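Local coordinates for axin interactor, dorsalization-associated protein (Danio rerio, PDB 2QZQ) that acts as a ventralizing factor in the embryo, binding axin and disrupting its homodimerization so that axin-mediated JNK activation is inhibited, at residues E112-K124 and L136-L150. Residues are numbered along the deposited sequence; the frame is centred on the assembly and turned at random.
Sequences EIKPGPIVIELYK and LLTKKPLYLHLNQTL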
ATOM      1  N   GLU A 112       1.993 -13.574  -3.271  1.00 21.26           N
ATOM      2  CA  GLU A 112       1.411 -13.234  -1.972  1.00 21.06           C
ATOM      3  C   GLU A 112      -0.067 -12.845  -2.026  1.00 21.29           C
ATOM      4  O   GLU A 112      -0.692 -12.587  -0.984  1.00 19.91           O
ATOM      5  CB  GLU A 112       2.187 -12.103  -1.306  1.00 21.18           C
ATOM      6  CG  GLU A 112       3.616 -12.449  -1.005  1.00 22.49           C
ATOM      7  CD  GLU A 112       4.303 -11.325  -0.281  1.00 22.63           C
ATOM      8  OE1 GLU A 112       4.118 -11.248   0.939  1.00 27.45           O
ATOM      9  OE2 GLU A 112       5.021 -10.534  -0.925  1.00 20.71           O
ATOM     10  N   ILE A 113      -0.618 -12.805  -3.236  1.00 21.54           N
ATOM     11  CA  ILE A 113      -2.032 -12.489  -3.416  1.00 22.84           C
ATOM     12  C   ILE A 113      -2.840 -13.750  -3.136  1.00 23.96           C
ATOM     13  O   ILE A 113      -2.708 -14.740  -3.868  1.00 24.70           O
ATOM     14  CB  ILE A 113      -2.325 -11.946  -4.834  1.00 22.43           C
ATOM     15  CG1 ILE A 113      -1.529 -10.654  -5.062  1.00 23.11           C
ATOM     16  CG2 ILE A 113      -3.832 -11.708  -4.989  1.00 22.59           C
ATOM     17  CD1 ILE A 113      -1.604 -10.101  -6.465  1.00 21.04           C
ATOM     18  N   LYS A 114      -3.620 -13.696  -2.059  1.00 24.62           N
ATOM     19  CA  LYS A 114      -4.429 -14.787  -1.520  1.00 25.61           C
ATOM     20  C   LYS A 114      -5.516 -14.138  -0.642  1.00 25.68           C
ATOM     21  O   LYS A 114      -5.284 -13.076  -0.053  1.00 25.86           O
ATOM     22  CB  LYS A 114      -3.564 -15.790  -0.718  1.00 25.65           C
ATOM     23  CG  LYS A 114      -2.998 -15.252   0.592  1.00 26.86           C
ATOM     24  CD  LYS A 114      -2.411 -16.349   1.504  1.00 27.48           C
ATOM     25  CE  LYS A 114      -1.673 -15.770   2.747  1.00 28.74           C
ATOM     26  NZ  LYS A 114      -2.018 -14.347   3.158  1.00 22.35           N
ATOM     27  N   PRO A 115      -6.711 -14.758  -0.543  1.00 25.59           N
ATOM     28  CA  PRO A 115      -7.800 -14.177   0.248  1.00 24.97           C
ATOM     29  C   PRO A 115      -7.473 -14.008   1.738  1.00 24.96           C
ATOM     30  O   PRO A 115      -6.675 -14.772   2.287  1.00 25.51           O
ATOM     31  CB  PRO A 115      -8.950 -15.175   0.048  1.00 25.65           C
ATOM     32  CG  PRO A 115      -8.301 -16.425  -0.352  1.00 25.84           C
ATOM     33  CD  PRO A 115      -7.116 -16.035  -1.167  1.00 26.08           C
ATOM     34  N   GLY A 116      -8.060 -12.998   2.376  1.00 24.06           N
ATOM     35  CA  GLY A 116      -7.970 -12.880   3.823  1.00 23.62           C
ATOM     36  C   GLY A 116      -6.977 -11.852   4.337  1.00 22.62           C
ATOM     37  O   GLY A 116      -6.392 -11.101   3.548  1.00 22.90           O
ATOM     38  N   PRO A 117      -6.811 -11.804   5.670  1.00 22.39           N
ATOM     39  CA  PRO A 117      -5.877 -10.891   6.331  1.00 21.42           C
ATOM     40  C   PRO A 117      -4.416 -11.190   6.008  1.00 20.62           C
ATOM     41  O   PRO A 117      -4.010 -12.346   5.874  1.00 19.35           O
ATOM     42  CB  PRO A 117      -6.147 -11.129   7.816  1.00 21.91           C
ATOM     43  CG  PRO A 117      -6.666 -12.541   7.879  1.00 22.31           C
ATOM     44  CD  PRO A 117      -7.531 -12.636   6.656  1.00 21.84           C
ATOM     45  N   ILE A 118      -3.641 -10.124   5.858  1.00 19.65           N
ATOM     46  CA  ILE A 118      -2.184 -10.220   5.744  1.00 19.08           C
ATOM     47  C   ILE A 118      -1.561  -9.032   6.498  1.00 18.24           C
ATOM     48  O   ILE A 118      -2.115  -7.924   6.478  1.00 17.29           O
ATOM     49  CB  ILE A 118      -1.716 -10.234   4.246  1.00 19.05           C
ATOM     50  CG1 ILE A 118      -0.194 -10.425   4.127  1.00 17.87           C
ATOM     51  CG2 ILE A 118      -2.203  -8.986   3.479  1.00 18.35           C
ATOM     52  CD1 ILE A 118       0.260 -10.547   2.697  1.00 19.73           C
ATOM     53  N   VAL A 119      -0.442  -9.274   7.186  1.00 17.63           N
ATOM     54  CA  VAL A 119       0.351  -8.173   7.726  1.00 17.72           C
ATOM     55  C   VAL A 119       1.680  -8.104   6.954  1.00 16.92           C
ATOM     56  O   VAL A 119       2.264  -9.138   6.567  1.00 17.08           O
ATOM     57  CB  VAL A 119       0.550  -8.246   9.293  1.00 18.61           C
ATOM     58  CG1 VAL A 119      -0.822  -8.313  10.024  1.00 20.64           C
ATOM     59  CG2 VAL A 119       1.430  -9.409   9.691  1.00 18.23           C
ATOM     60  N   ILE A 120       2.118  -6.890   6.666  1.00 15.59           N
ATOM     61  CA  ILE A 120       3.312  -6.703   5.881  1.00 15.81           C
ATOM     62  C   ILE A 120       4.183  -5.676   6.618  1.00 15.24           C
ATOM     63  O   ILE A 120       3.687  -4.638   7.088  1.00 14.20           O
ATOM     64  CB  ILE A 120       3.022  -6.136   4.473  1.00 15.35           C
ATOM     65  CG1 ILE A 120       2.016  -6.997   3.692  1.00 15.03           C
ATOM     66  CG2 ILE A 120       4.338  -5.996   3.687  1.00 17.21           C
ATOM     67  CD1 ILE A 120       1.527  -6.333   2.400  1.00 18.09           C
ATOM     68  N   GLU A 121       5.476  -5.995   6.698  1.00 14.37           N
ATOM     69  CA  GLU A 121       6.473  -5.134   7.352  1.00 14.79           C
ATOM     70  C   GLU A 121       6.801  -3.870   6.545  1.00 14.69           C
ATOM     71  O   GLU A 121       6.652  -3.829   5.299  1.00 14.60           O
ATOM     72  CB  GLU A 121       7.763  -5.939   7.637  1.00 14.87           C
ATOM     73  CG  GLU A 121       8.655  -6.195   6.395  1.00 16.31           C
ATOM     74  CD  GLU A 121       8.242  -7.421   5.569  1.00 19.22           C
ATOM     75  OE1 GLU A 121       7.102  -7.908   5.704  1.00 15.21           O
ATOM     76  OE2 GLU A 121       9.062  -7.873   4.742  1.00 16.68           O
ATOM     77  N   LEU A 122       7.279  -2.849   7.254  1.00 14.18           N
ATOM     78  CA  LEU A 122       7.612  -1.572   6.624  1.00 15.23           C
ATOM     79  C   LEU A 122       9.122  -1.402   6.475  1.00 14.73           C
ATOM     80  O   LEU A 122       9.885  -1.731   7.389  1.00 15.57           O
ATOM     81  CB  LEU A 122       7.046  -0.386   7.421  1.00 13.90           C
ATOM     82  CG  LEU A 122       5.515  -0.612   7.300  1.00 16.93           C
ATOM     83  CD1 LEU A 122       4.742  -0.387   8.545  1.00 20.63           C
ATOM     84  CD2 LEU A 122       4.923   0.003   6.059  1.00 16.29           C
ATOM     85  N   TYR A 123       9.501  -0.820   5.349  1.00 15.00           N
ATOM     86  CA  TYR A 123      10.884  -0.508   5.051  1.00 15.38           C
ATOM     87  C   TYR A 123      11.050   0.990   4.963  1.00 16.22           C
ATOM     88  O   TYR A 123      10.133   1.679   4.552  1.00 15.87           O
ATOM     89  CB  TYR A 123      11.287  -1.184   3.736  1.00 14.70           C
ATOM     90  CG  TYR A 123      11.313  -2.689   3.911  1.00 14.64           C
ATOM     91  CD1 TYR A 123      12.318  -3.291   4.671  1.00 15.10           C
ATOM     92  CD2 TYR A 123      10.302  -3.495   3.390  1.00 14.13           C
ATOM     93  CE1 TYR A 123      12.347  -4.656   4.894  1.00 15.78           C
ATOM     94  CE2 TYR A 123      10.312  -4.874   3.609  1.00 14.28           C
ATOM     95  CZ  TYR A 123      11.336  -5.440   4.373  1.00 14.45           C
ATOM     96  OH  TYR A 123      11.374  -6.804   4.563  1.00 15.57           O
ATOM     97  N   LYS A 124      12.219   1.482   5.359  1.00 17.72           N
ATOM     98  CA  LYS A 124      12.498   2.918   5.408  1.00 17.71           C
ATOM     99  C   LYS A 124      12.552   3.513   4.000  1.00 17.73           C
ATOM    100  O   LYS A 124      13.006   2.847   3.041  1.00 18.19           O
ATOM    101  CB  LYS A 124      13.842   3.164   6.093  1.00 17.98           C
ATOM    102  CG  LYS A 124      13.956   2.714   7.515  1.00 20.04           C
ATOM    103  CD  LYS A 124      15.340   2.995   8.057  1.00 23.24           C
ATOM    104  CE  LYS A 124      15.392   2.819   9.594  1.00 27.81           C
ATOM    105  NZ  LYS A 124      16.810   2.737  10.118  1.00 30.00           N
ATOM    106  N   LEU A 136      14.833  -2.241   7.169  1.00 15.40           N
ATOM    107  CA  LEU A 136      13.620  -2.431   7.993  1.00 14.81           C
ATOM    108  C   LEU A 136      13.406  -1.224   8.874  1.00 14.92           C
ATOM    109  O   LEU A 136      14.339  -0.748   9.529  1.00 14.13           O
ATOM    110  CB  LEU A 136      13.749  -3.706   8.842  1.00 15.23           C
ATOM    111  CG  LEU A 136      12.500  -4.158   9.626  1.00 15.71           C
ATOM    112  CD1 LEU A 136      11.390  -4.529   8.667  1.00 15.89           C
ATOM    113  CD2 LEU A 136      12.819  -5.366  10.504  1.00 14.30           C
ATOM    114  N   LEU A 137      12.168  -0.723   8.914  1.00 14.97           N
ATOM    115  CA  LEU A 137      11.866   0.432   9.747  1.00 15.35           C
ATOM    116  C   LEU A 137      11.990   0.133  11.257  1.00 15.93           C
ATOM    117  O   LEU A 137      12.593   0.896  12.010  1.00 15.38           O
ATOM    118  CB  LEU A 137      10.454   0.979   9.401  1.00 14.80           C
ATOM    119  CG  LEU A 137      10.023   2.269  10.105  1.00 15.71           C
ATOM    120  CD1 LEU A 137      10.858   3.432   9.676  1.00 15.79           C
ATOM    121  CD2 LEU A 137       8.554   2.549   9.806  1.00 14.65           C
ATOM    122  N   THR A 138      11.386  -0.977  11.696  1.00 16.77           N
ATOM    123  CA  THR A 138      11.378  -1.355  13.088  1.00 16.78           C
ATOM    124  C   THR A 138      11.237  -2.868  13.204  1.00 17.06           C
ATOM    125  O   THR A 138      10.689  -3.523  12.311  1.00 16.39           O
ATOM    126  CB  THR A 138      10.236  -0.658  13.874  1.00 17.23           C
ATOM    127  OG1 THR A 138      10.327  -1.020  15.266  1.00 18.08           O
ATOM    128  CG2 THR A 138       8.848  -1.050  13.326  1.00 17.69           C
ATOM    129  N   LYS A 139      11.780  -3.417  14.288  1.00 17.35           N
ATOM    130  CA  LYS A 139      11.590  -4.826  14.622  1.00 18.78           C
ATOM    131  C   LYS A 139      10.359  -4.999  15.503  1.00 18.65           C
ATOM    132  O   LYS A 139       9.933  -6.133  15.751  1.00 18.52           O
ATOM    133  CB  LYS A 139      12.804  -5.387  15.357  1.00 19.30           C
ATOM    134  CG  LYS A 139      13.966  -5.697  14.444  1.00 20.48           C
ATOM    135  CD  LYS A 139      14.770  -6.806  15.063  1.00 26.18           C
ATOM    136  CE  LYS A 139      15.943  -7.075  14.228  1.00 28.08           C
ATOM    137  NZ  LYS A 139      16.820  -5.874  14.185  1.00 28.84           N
ATOM    138  N   LYS A 140       9.783  -3.879  15.956  1.00 19.02           N
ATOM    139  CA  LYS A 140       8.520  -3.933  16.704  1.00 19.60           C
ATOM    140  C   LYS A 140       7.376  -4.510  15.842  1.00 18.64           C
ATOM    141  O   LYS A 140       7.368  -4.377  14.605  1.00 17.57           O
ATOM    142  CB  LYS A 140       8.157  -2.558  17.255  1.00 20.66           C
ATOM    143  CG  LYS A 140       9.093  -2.090  18.378  1.00 24.90           C
ATOM    144  CD  LYS A 140       8.704  -0.721  18.877  1.00 30.86           C
ATOM    145  CE  LYS A 140       9.368  -0.440  20.222  1.00 33.50           C
ATOM    146  NZ  LYS A 140       9.063   0.936  20.716  1.00 38.14           N
ATOM    147  N   PRO A 141       6.406  -5.175  16.492  1.00 18.67           N
ATOM    148  CA  PRO A 141       5.308  -5.781  15.748  1.00 18.50           C
ATOM    149  C   PRO A 141       4.304  -4.709  15.298  1.00 18.40           C
ATOM    150  O   PRO A 141       3.122  -4.741  15.669  1.00 18.53           O
ATOM    151  CB  PRO A 141       4.693  -6.751  16.768  1.00 18.23           C
ATOM    152  CG  PRO A 141       4.966  -6.105  18.093  1.00 18.09           C
ATOM    153  CD  PRO A 141       6.294  -5.414  17.945  1.00 18.65           C
ATOM    154  N   LEU A 142       4.790  -3.758  14.508  1.00 17.08           N
ATOM    155  CA  LEU A 142       3.988  -2.681  13.955  1.00 16.51           C
ATOM    156  C   LEU A 142       4.041  -2.810  12.443  1.00 16.11           C
ATOM    157  O   LEU A 142       5.095  -2.563  11.813  1.00 16.78           O
ATOM    158  CB  LEU A 142       4.546  -1.313  14.416  1.00 15.24           C
ATOM    159  CG  LEU A 142       4.436  -1.090  15.924  1.00 17.32           C
ATOM    160  CD1 LEU A 142       5.309   0.124  16.354  1.00 16.88           C
ATOM    161  CD2 LEU A 142       2.962  -0.900  16.335  1.00 17.87           C
ATOM    162  N   TYR A 143       2.916  -3.230  11.880  1.00 15.49           N
ATOM    163  CA  TYR A 143       2.807  -3.654  10.481  1.00 14.95           C
ATOM    164  C   TYR A 143       1.739  -2.880   9.737  1.00 14.56           C
ATOM    165  O   TYR A 143       0.893  -2.216  10.338  1.00 15.22           O
ATOM    166  CB  TYR A 143       2.398  -5.139  10.435  1.00 15.04           C
ATOM    167  CG  TYR A 143       3.403  -6.110  11.031  1.00 16.41           C
ATOM    168  CD1 TYR A 143       4.531  -6.481  10.305  1.00 15.10           C
ATOM    169  CD2 TYR A 143       3.182  -6.706  12.276  1.00 14.21           C
ATOM    170  CE1 TYR A 143       5.449  -7.379  10.805  1.00 19.76           C
ATOM    171  CE2 TYR A 143       4.105  -7.607  12.808  1.00 17.52           C
ATOM    172  CZ  TYR A 143       5.235  -7.939  12.056  1.00 18.33           C
ATOM    173  OH  TYR A 143       6.153  -8.836  12.516  1.00 18.42           O
ATOM    174  N   LEU A 144       1.743  -3.010   8.424  1.00 14.28           N
ATOM    175  CA  LEU A 144       0.581  -2.649   7.614  1.00 14.65           C
ATOM    176  C   LEU A 144      -0.381  -3.846   7.594  1.00 15.46           C
ATOM    177  O   LEU A 144       0.011  -4.953   7.221  1.00 15.45           O
ATOM    178  CB  LEU A 144       1.022  -2.289   6.190  1.00 13.79           C
ATOM    179  CG  LEU A 144      -0.062  -1.938   5.171  1.00 15.68           C
ATOM    180  CD1 LEU A 144      -0.794  -0.609   5.533  1.00 14.44           C
ATOM    181  CD2 LEU A 144       0.525  -1.902   3.764  1.00 15.67           C
ATOM    182  N   HIS A 145      -1.635  -3.608   7.989  1.00 14.44           N
ATOM    183  CA  HIS A 145      -2.656  -4.671   8.058  1.00 15.51           C
ATOM    184  C   HIS A 145      -3.610  -4.478   6.914  1.00 15.32           C
ATOM    185  O   HIS A 145      -4.239  -3.410   6.803  1.00 15.42           O
ATOM    186  CB  HIS A 145      -3.461  -4.561   9.342  1.00 15.28           C
ATOM    187  CG  HIS A 145      -2.713  -4.960  10.571  1.00 16.65           C
ATOM    188  ND1 HIS A 145      -1.704  -4.194  11.119  1.00 18.36           N
ATOM    189  CD2 HIS A 145      -2.845  -6.035  11.378  1.00 15.76           C
ATOM    190  CE1 HIS A 145      -1.241  -4.787  12.207  1.00 13.83           C
ATOM    191  NE2 HIS A 145      -1.923  -5.901  12.387  1.00 20.75           N
ATOM    192  N   LEU A 146      -3.687  -5.494   6.045  1.00 15.47           N
ATOM    193  CA  LEU A 146      -4.586  -5.505   4.893  1.00 15.35           C
ATOM    194  C   LEU A 146      -5.558  -6.685   4.938  1.00 16.99           C
ATOM    195  O   LEU A 146      -5.311  -7.689   5.633  1.00 15.72           O
ATOM    196  CB  LEU A 146      -3.814  -5.600   3.562  1.00 16.86           C
ATOM    197  CG  LEU A 146      -2.620  -4.675   3.298  1.00 17.50           C
ATOM    198  CD1 LEU A 146      -1.893  -5.090   2.018  1.00 16.64           C
ATOM    199  CD2 LEU A 146      -3.102  -3.239   3.243  1.00 16.72           C
ATOM    200  N   ASN A 147      -6.655  -6.541   4.200  1.00 18.27           N
ATOM    201  CA  ASN A 147      -7.534  -7.688   3.872  1.00 20.70           C
ATOM    202  C   ASN A 147      -7.648  -7.776   2.368  1.00 21.33           C
ATOM    203  O   ASN A 147      -7.929  -6.767   1.705  1.00 21.45           O
ATOM    204  CB  ASN A 147      -8.920  -7.564   4.531  1.00 21.04           C
ATOM    205  CG  ASN A 147      -9.743  -8.850   4.416  1.00 22.43           C
ATOM    206  OD1 ASN A 147      -9.256  -9.917   4.713  1.00 20.98           O
ATOM    207  ND2 ASN A 147     -10.985  -8.735   3.965  1.00 26.06           N
ATOM    208  N   GLN A 148      -7.395  -8.974   1.819  1.00 21.73           N
ATOM    209  CA  GLN A 148      -7.488  -9.205   0.374  1.00 22.40           C
ATOM    210  C   GLN A 148      -8.802  -9.912   0.031  1.00 23.96           C
ATOM    211  O   GLN A 148      -9.191 -10.872   0.701  1.00 23.37           O
ATOM    212  CB  GLN A 148      -6.325 -10.064  -0.156  1.00 22.00           C
ATOM    213  CG  GLN A 148      -4.960  -9.741   0.425  1.00 20.28           C
ATOM    214  CD  GLN A 148      -3.838 -10.324  -0.399  1.00 20.71           C
ATOM    215  OE1 GLN A 148      -3.865 -10.273  -1.633  1.00 20.32           O
ATOM    216  NE2 GLN A 148      -2.834 -10.886   0.277  1.00 19.34           N
ATOM    217  N   THR A 149      -9.479  -9.405  -0.992  1.00 25.11           N
ATOM    218  CA  THR A 149     -10.684 -10.035  -1.523  1.00 26.31           C
ATOM    219  C   THR A 149     -10.484 -10.207  -3.008  1.00 27.08           C
ATOM    220  O   THR A 149     -10.186  -9.244  -3.738  1.00 26.25           O
ATOM    221  CB  THR A 149     -11.964  -9.197  -1.314  1.00 26.27           C
ATOM    222  OG1 THR A 149     -12.047  -8.769   0.046  1.00 26.33           O
ATOM    223  CG2 THR A 149     -13.214 -10.028  -1.671  1.00 27.08           C
ATOM    224  N   LEU A 150     -10.686 -11.445  -3.457  1.00 27.97           N
ATOM    225  CA  LEU A 150     -10.553 -11.780  -4.856  1.00 28.94           C
ATOM    226  C   LEU A 150     -11.949 -11.958  -5.456  1.00 29.54           C
ATOM    227  O   LEU A 150     -12.778 -12.709  -4.928  1.00 30.78           O
ATOM    228  CB  LEU A 150      -9.648 -13.006  -5.031  1.00 29.13           C
ATOM    229  CG  LEU A 150      -8.129 -12.766  -4.894  1.00 28.54           C
ATOM    230  CD1 LEU A 150      -7.691 -12.521  -3.458  1.00 29.74           C
ATOM    231  CD2 LEU A 150      -7.346 -13.929  -5.491  1.00 30.67           C
TER
HETATM  232  O   HOH W   1      -3.859 -12.563   2.489  1.00 22.65           O
HETATM  233  O   HOH W   2       7.073  -3.684  10.301  1.00 14.22           O
HETATM  234  O   HOH W   3       9.333  -2.110  10.041  1.00 19.35           O
HETATM  235  O   HOH W   4      16.943  -0.004   9.195  1.00 33.33           O
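Gln148 reaches to the backbone of residues 112-114, in the turn that leads into strand 116-120, and takes hold of it. Its CG stands anti to the carbonyl carbon (chi1 -41°) and the chain runs on extended, which carries the amide to residues 112-114. There Gln148 NE2 donates to Glu112 O at 3.0 Å, nearly straight and close to the amide plane, while OE1 receives a weak bond from Lys114 N. The flank of the buried chain presses on Lys114 O, and Ile118 CG2 lies 3.8 Å from Gln148 NE2. Were Gln148 an alanine, Glu112 O would probably lose this donor, and a gap would be likely to open beside residues 112-114, letting them shift. A water that accepts from Lys114 NZ sits beside the same amide.

Next to it the strands pair antiparallel, with Gly116-Gln148, Ile118-Leu146 and Ile120-Leu144 as the hydrogen-bonded pairs. Ile118 CG2 packs against Leu146 CB, the two side chains running the same way, and Ile120 CD1 meets Leu146 CD1 at 3.7 Å. On the other face Val119 serves two rings: CG1 rests over the imidazole of His145, 3.7 Å from its centroid, and CG2 sits over one face of Tyr143, 4.2 Å from the ring centre. With CG1 beside its backbone N (chi1 -56°), Val119 spreads a methyl to each ring. The continuous ladder ends after Ile120-Leu144; beyond it a water joins Leu122 N and Leu142 O, and direct contact resumes with Leu137 N donating to Leu122 O at 2.9 Å.

Outward, Met108 touches Gln148 and Ile113. Strands 99-109 and 15-24 flank the pair within the sheet order. This is an antiparallel strand pair of the beta sandwich of Aida's C-terminal C2 domain, with Ile120, Leu144 and Leu146 of one face buried in the core, where Phe88 of strand 85-94 meets the two leucines.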